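Local coordinates for GDSL-like Lipase/Acylhydrolase family protein (Neisseria meningitidis, PDB 4K7J) that probably removes O-acetyl groups from peptidoglycan as an SGNH-family esterase, hydrolysing the ester with a catalytic triad, at residues I216-R228 and L242-N254. Numbering follows the deposited sequence.
With ACT (acetate ion), chain C.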
loop_
_atom_site.group_PDB
_atom_site.type_symbol
_atom_site.label_atom_id
_atom_site.label_comp_id
_atom_site.label_asym_id
_atom_site.label_seq_id
_atom_site.Cartn_x
_atom_site.Cartn_y
_atom_site.Cartn_z
ATOM N N ILE A 216 -6.168 3.697 3.196
ATOM C CA ILE A 216 -7.446 3.943 3.842
ATOM C C ILE A 216 -7.638 5.448 3.965
ATOM O O ILE A 216 -6.838 6.110 4.621
ATOM C CB ILE A 216 -7.474 3.374 5.272
ATOM C CG1 ILE A 216 -7.394 1.843 5.280
ATOM C CG2 ILE A 216 -8.748 3.837 5.980
ATOM C CD1 ILE A 216 -8.738 1.170 4.974
ATOM N N ASN A 217 -8.678 5.987 3.333
ATOM C CA ASN A 217 -8.952 7.424 3.394
ATOM C C ASN A 217 -8.956 7.933 4.831
ATOM O O ASN A 217 -9.655 7.381 5.685
ATOM C CB ASN A 217 -10.291 7.750 2.730
ATOM C CG ASN A 217 -10.242 7.644 1.211
ATOM O OD1 ASN A 217 -9.177 7.584 0.617
ATOM N ND2 ASN A 217 -11.405 7.652 0.582
ATOM N N GLY A 218 -8.157 8.964 5.107
ATOM C CA GLY A 218 -8.126 9.557 6.440
ATOM C C GLY A 218 -7.236 8.888 7.486
ATOM O O GLY A 218 -7.091 9.400 8.598
ATOM N N ALA A 219 -6.619 7.760 7.139
ATOM C CA ALA A 219 -5.922 6.944 8.138
ATOM C C ALA A 219 -4.603 7.532 8.647
ATOM O O ALA A 219 -3.944 8.322 7.966
ATOM C CB ALA A 219 -5.686 5.536 7.609
ATOM N N GLN A 220 -4.232 7.111 9.852
ATOM C CA GLN A 220 -2.947 7.431 10.465
ATOM C C GLN A 220 -2.248 6.111 10.788
ATOM O O GLN A 220 -2.921 5.091 10.942
ATOM C CB GLN A 220 -3.168 8.213 11.746
ATOM C CG GLN A 220 -3.845 9.577 11.529
ATOM C CD GLN A 220 -4.130 10.260 12.842
ATOM O OE1 GLN A 220 -3.282 10.271 13.752
ATOM N NE2 GLN A 220 -5.337 10.796 12.977
ATOM N N LEU A 221 -0.918 6.123 10.887
ATOM C CA LEU A 221 -0.173 4.875 11.091
ATOM C C LEU A 221 -0.556 4.154 12.369
ATOM O O LEU A 221 -0.641 2.929 12.386
ATOM C CB LEU A 221 1.346 5.099 11.066
ATOM C CG LEU A 221 2.172 3.864 11.443
ATOM C CD1 LEU A 221 1.999 2.757 10.416
ATOM C CD2 LEU A 221 3.626 4.184 11.632
ATOM N N THR A 222 -0.790 4.911 13.439
ATOM C CA THR A 222 -1.143 4.316 14.725
ATOM C C THR A 222 -2.477 3.589 14.660
ATOM O O THR A 222 -2.769 2.746 15.506
ATOM C CB THR A 222 -1.196 5.358 15.862
ATOM O OG1 THR A 222 -2.171 6.374 15.557
ATOM C CG2 THR A 222 0.176 5.993 16.063
ATOM N N GLN A 223 -3.281 3.901 13.652
ATOM C CA GLN A 223 -4.590 3.279 13.526
ATOM C C GLN A 223 -4.538 1.861 12.958
ATOM O O GLN A 223 -5.576 1.265 12.718
ATOM C CB GLN A 223 -5.552 4.161 12.726
ATOM C CG GLN A 223 -5.919 5.436 13.491
ATOM C CD GLN A 223 -6.643 6.441 12.641
ATOM O OE1 GLN A 223 -6.454 6.484 11.436
ATOM N NE2 GLN A 223 -7.486 7.258 13.268
ATOM N N TRP A 224 -3.336 1.322 12.757
ATOM C CA TRP A 224 -3.199 -0.121 12.583
ATOM C C TRP A 224 -3.798 -0.858 13.797
ATOM O O TRP A 224 -4.176 -2.035 13.703
ATOM C CB TRP A 224 -1.732 -0.521 12.405
ATOM C CG TRP A 224 -1.121 -0.156 11.065
ATOM C CD1 TRP A 224 -1.556 0.798 10.183
ATOM C CD2 TRP A 224 0.035 -0.755 10.471
ATOM N NE1 TRP A 224 -0.738 0.824 9.078
ATOM C CE2 TRP A 224 0.251 -0.114 9.237
ATOM C CE3 TRP A 224 0.912 -1.776 10.869
ATOM C CZ2 TRP A 224 1.307 -0.458 8.392
ATOM C CZ3 TRP A 224 1.960 -2.113 10.032
ATOM C CH2 TRP A 224 2.147 -1.459 8.803
ATOM N N SER A 225 -3.887 -0.164 14.932
ATOM C CA SER A 225 -4.477 -0.743 16.149
ATOM C C SER A 225 -5.958 -1.139 15.967
ATOM O O SER A 225 -6.481 -1.974 16.707
ATOM C CB SER A 225 -4.315 0.209 17.345
ATOM O OG SER A 225 -5.233 1.280 17.253
ATOM N N LYS A 226 -6.615 -0.557 14.965
ATOM C CA LYS A 226 -7.977 -0.942 14.591
ATOM C C LYS A 226 -8.047 -2.332 13.972
ATOM O O LYS A 226 -9.136 -2.900 13.854
ATOM C CB LYS A 226 -8.556 0.042 13.564
ATOM C CG LYS A 226 -8.858 1.449 14.065
ATOM C CD LYS A 226 -9.402 2.266 12.886
ATOM C CE LYS A 226 -9.830 3.676 13.272
ATOM N NZ LYS A 226 -10.299 4.418 12.045
ATOM N N TRP A 227 -6.902 -2.859 13.537
ATOM C CA TRP A 227 -6.876 -4.134 12.822
ATOM C C TRP A 227 -6.600 -5.273 13.815
ATOM O O TRP A 227 -6.237 -5.016 14.960
ATOM C CB TRP A 227 -5.835 -4.121 11.689
ATOM C CG TRP A 227 -5.943 -2.958 10.738
ATOM C CD1 TRP A 227 -7.025 -2.148 10.547
ATOM C CD2 TRP A 227 -4.917 -2.467 9.868
ATOM N NE1 TRP A 227 -6.738 -1.193 9.609
ATOM C CE2 TRP A 227 -5.450 -1.366 9.174
ATOM C CE3 TRP A 227 -3.593 -2.856 9.603
ATOM C CZ2 TRP A 227 -4.713 -0.647 8.227
ATOM C CZ3 TRP A 227 -2.856 -2.136 8.667
ATOM C CH2 TRP A 227 -3.416 -1.034 8.003
ATOM N N ARG A 228 -6.774 -6.521 13.383
ATOM C CA ARG A 228 -6.706 -7.658 14.310
ATOM C C ARG A 228 -5.337 -7.799 14.986
ATOM O O ARG A 228 -4.327 -7.362 14.454
ATOM C CB ARG A 228 -7.131 -8.974 13.624
ATOM C CG ARG A 228 -6.123 -9.540 12.648
ATOM C CD ARG A 228 -6.780 -10.532 11.685
ATOM N NE ARG A 228 -5.790 -11.312 10.937
ATOM C CZ ARG A 228 -5.326 -12.490 11.341
ATOM N NH1 ARG A 228 -5.766 -13.015 12.474
ATOM N NH2 ARG A 228 -4.422 -13.138 10.619
ATOM N N LEU A 242 9.744 -4.774 -0.058
ATOM C CA LEU A 242 9.911 -3.370 0.319
ATOM C C LEU A 242 8.569 -2.858 0.836
ATOM O O LEU A 242 7.566 -2.944 0.137
ATOM C CB LEU A 242 10.378 -2.528 -0.883
ATOM C CG LEU A 242 10.398 -1.001 -0.700
ATOM C CD1 LEU A 242 11.384 -0.551 0.394
ATOM C CD2 LEU A 242 10.700 -0.282 -2.012
ATOM N N VAL A 243 8.551 -2.353 2.063
ATOM C CA VAL A 243 7.330 -1.817 2.654
ATOM C C VAL A 243 7.409 -0.300 2.648
ATOM O O VAL A 243 8.329 0.283 3.232
ATOM C CB VAL A 243 7.150 -2.293 4.105
ATOM C CG1 VAL A 243 5.915 -1.624 4.754
ATOM C CG2 VAL A 243 7.044 -3.805 4.159
ATOM N N ILE A 244 6.459 0.340 1.980
ATOM C CA ILE A 244 6.398 1.793 1.967
ATOM C C ILE A 244 5.290 2.249 2.894
ATOM O O ILE A 244 4.118 1.863 2.731
ATOM C CB ILE A 244 6.124 2.350 0.552
ATOM C CG1 ILE A 244 7.171 1.829 -0.432
ATOM C CG2 ILE A 244 6.086 3.880 0.575
ATOM C CD1 ILE A 244 7.039 2.381 -1.862
ATOM N N LEU A 245 5.658 3.060 3.875
ATOM C CA LEU A 245 4.679 3.656 4.781
ATOM C C LEU A 245 4.457 5.102 4.366
ATOM O O LEU A 245 5.391 5.916 4.357
ATOM C CB LEU A 245 5.182 3.599 6.224
ATOM C CG LEU A 245 5.480 2.213 6.784
ATOM C CD1 LEU A 245 6.208 2.333 8.119
ATOM C CD2 LEU A 245 4.204 1.378 6.938
ATOM N N SER A 246 3.227 5.427 3.994
ATOM C CA SER A 246 2.924 6.780 3.535
ATOM C C SER A 246 1.775 7.384 4.345
ATOM O O SER A 246 0.614 7.278 3.966
ATOM C CB SER A 246 2.610 6.778 2.025
ATOM O OG SER A 246 2.274 8.079 1.556
ATOM N N TYR A 247 2.111 8.001 5.477
ATOM C CA TYR A 247 1.132 8.650 6.327
ATOM C C TYR A 247 1.656 10.038 6.665
ATOM O O TYR A 247 2.665 10.463 6.126
ATOM C CB TYR A 247 0.911 7.854 7.615
ATOM C CG TYR A 247 0.286 6.468 7.446
ATOM C CD1 TYR A 247 -1.093 6.300 7.435
ATOM C CD2 TYR A 247 1.083 5.334 7.354
ATOM C CE1 TYR A 247 -1.663 5.044 7.311
ATOM C CE2 TYR A 247 0.528 4.067 7.233
ATOM C CZ TYR A 247 -0.847 3.927 7.215
ATOM O OH TYR A 247 -1.404 2.672 7.094
ATOM N N GLY A 248 0.978 10.751 7.552
ATOM C CA GLY A 248 1.505 12.025 8.011
ATOM C C GLY A 248 0.537 13.164 7.821
ATOM O O GLY A 248 0.427 14.038 8.674
ATOM N N THR A 249 -0.179 13.143 6.703
ATOM C CA THR A 249 -1.129 14.210 6.394
ATOM C C THR A 249 -2.239 14.320 7.431
ATOM O O THR A 249 -2.551 15.406 7.902
ATOM C CB THR A 249 -1.728 14.013 4.996
ATOM O OG1 THR A 249 -0.680 14.099 4.022
ATOM C CG2 THR A 249 -2.773 15.071 4.698
ATOM N N ASN A 250 -2.832 13.193 7.806
ATOM C CA ASN A 250 -3.897 13.230 8.799
ATOM C C ASN A 250 -3.395 13.463 10.222
ATOM O O ASN A 250 -4.022 14.203 10.986
ATOM C CB ASN A 250 -4.754 11.962 8.701
ATOM C CG ASN A 250 -5.417 11.828 7.332
ATOM O OD1 ASN A 250 -6.247 12.644 6.965
ATOM N ND2 ASN A 250 -5.030 10.809 6.569
ATOM N N GLU A 251 -2.273 12.834 10.580
ATOM C CA GLU A 251 -1.650 13.107 11.875
ATOM C C GLU A 251 -1.471 14.623 12.003
ATOM O O GLU A 251 -1.749 15.205 13.047
ATOM C CB GLU A 251 -0.283 12.409 11.996
ATOM C CG GLU A 251 -0.325 10.888 12.167
ATOM C CD GLU A 251 -0.379 10.126 10.845
ATOM O OE1 GLU A 251 -0.788 10.733 9.841
ATOM O OE2 GLU A 251 -0.005 8.922 10.814
ATOM N N ALA A 252 -1.035 15.256 10.917
ATOM C CA ALA A 252 -0.757 16.697 10.918
ATOM C C ALA A 252 -1.973 17.553 11.232
ATOM O O ALA A 252 -1.830 18.677 11.711
ATOM C CB ALA A 252 -0.167 17.123 9.592
ATOM N N PHE A 253 -3.170 17.043 10.951
ATOM C CA PHE A 253 -4.381 17.839 11.192
ATOM C C PHE A 253 -4.971 17.627 12.578
ATOM O O PHE A 253 -5.998 18.221 12.917
ATOM C CB PHE A 253 -5.430 17.606 10.103
ATOM C CG PHE A 253 -5.185 18.412 8.871
ATOM C CD1 PHE A 253 -5.657 19.713 8.776
ATOM C CD2 PHE A 253 -4.446 17.895 7.826
ATOM C CE1 PHE A 253 -5.416 20.471 7.649
ATOM C CE2 PHE A 253 -4.207 18.644 6.692
ATOM C CZ PHE A 253 -4.694 19.939 6.605
ATOM N N ASN A 254 -4.312 16.796 13.381
ATOM C CA ASN A 254 -4.678 16.647 14.786
ATOM C C ASN A 254 -3.936 17.695 15.613
ATOM O O ASN A 254 -2.772 17.502 15.960
ATOM C CB ASN A 254 -4.351 15.234 15.293
ATOM C CG ASN A 254 -4.788 15.015 16.742
ATOM O OD1 ASN A 254 -5.209 15.951 17.431
ATOM N ND2 ASN A 254 -4.673 13.780 17.212
HETATM C C ACT C . -6.313 11.882 3.510
HETATM O O ACT C . -7.457 12.392 3.330
HETATM O OXT ACT C . -6.261 10.699 3.938
HETATM C CH3 ACT C . -5.055 12.634 3.203
HETATM O O HOH W 1 -1.997 10.300 7.194
HETATM O O HOH W 2 0.428 7.781 13.320
#
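N250 reaches across to A219 with its side-chain amide: ND2 gives a bond to A219 O at 3.1 Å, coming from above the carbonyl plane. The same ND2 sends a straighter bond, 172° at the hydrogen, to acetate OXT 2.9 Å away. OXT also accepts from G218 N at 2.8 Å, and the acetate is further hydrogen-bonded to S62 N and H351 NE2. Glycine and asparagine donors converging on one anionic oxygen are what is expected of the SGNH oxyanion hole, with the bond to A219 helping to set the amide's rotation.

E251 makes the second polar link. Its chain bends at chi2 (87°), which brings OE2 to L221 N at 2.9 Å, met from above the carboxylate plane; a water bridges OE2 to T222 N. Q220 slides past E251 in the opposite direction, its CB 3.4 Å from E251 OE2 and its amide plane turned against the carboxylate.

W224 NE1 points straight at Y247 OH, 2.8 Å away and in the indole plane (165° at the hydrogen). L221 CB sits over the tyrosine face, 4.1 Å from the ring centroid, while A219 O lies at the ring edge. L221 CD1 and W227 CZ3 lie over opposite faces of the W224 indole, both toward its rim, and L245 CD2 packs against W224 CZ2 at 3.7 Å.

The loop following edge strand 208-215 lies over the end of strand 242-246 and the turn into 249-252. Helix 259-276 adds W266 against L221 and E251, and strand 53-60, between the two strands, sets I59 against W224 and Y247.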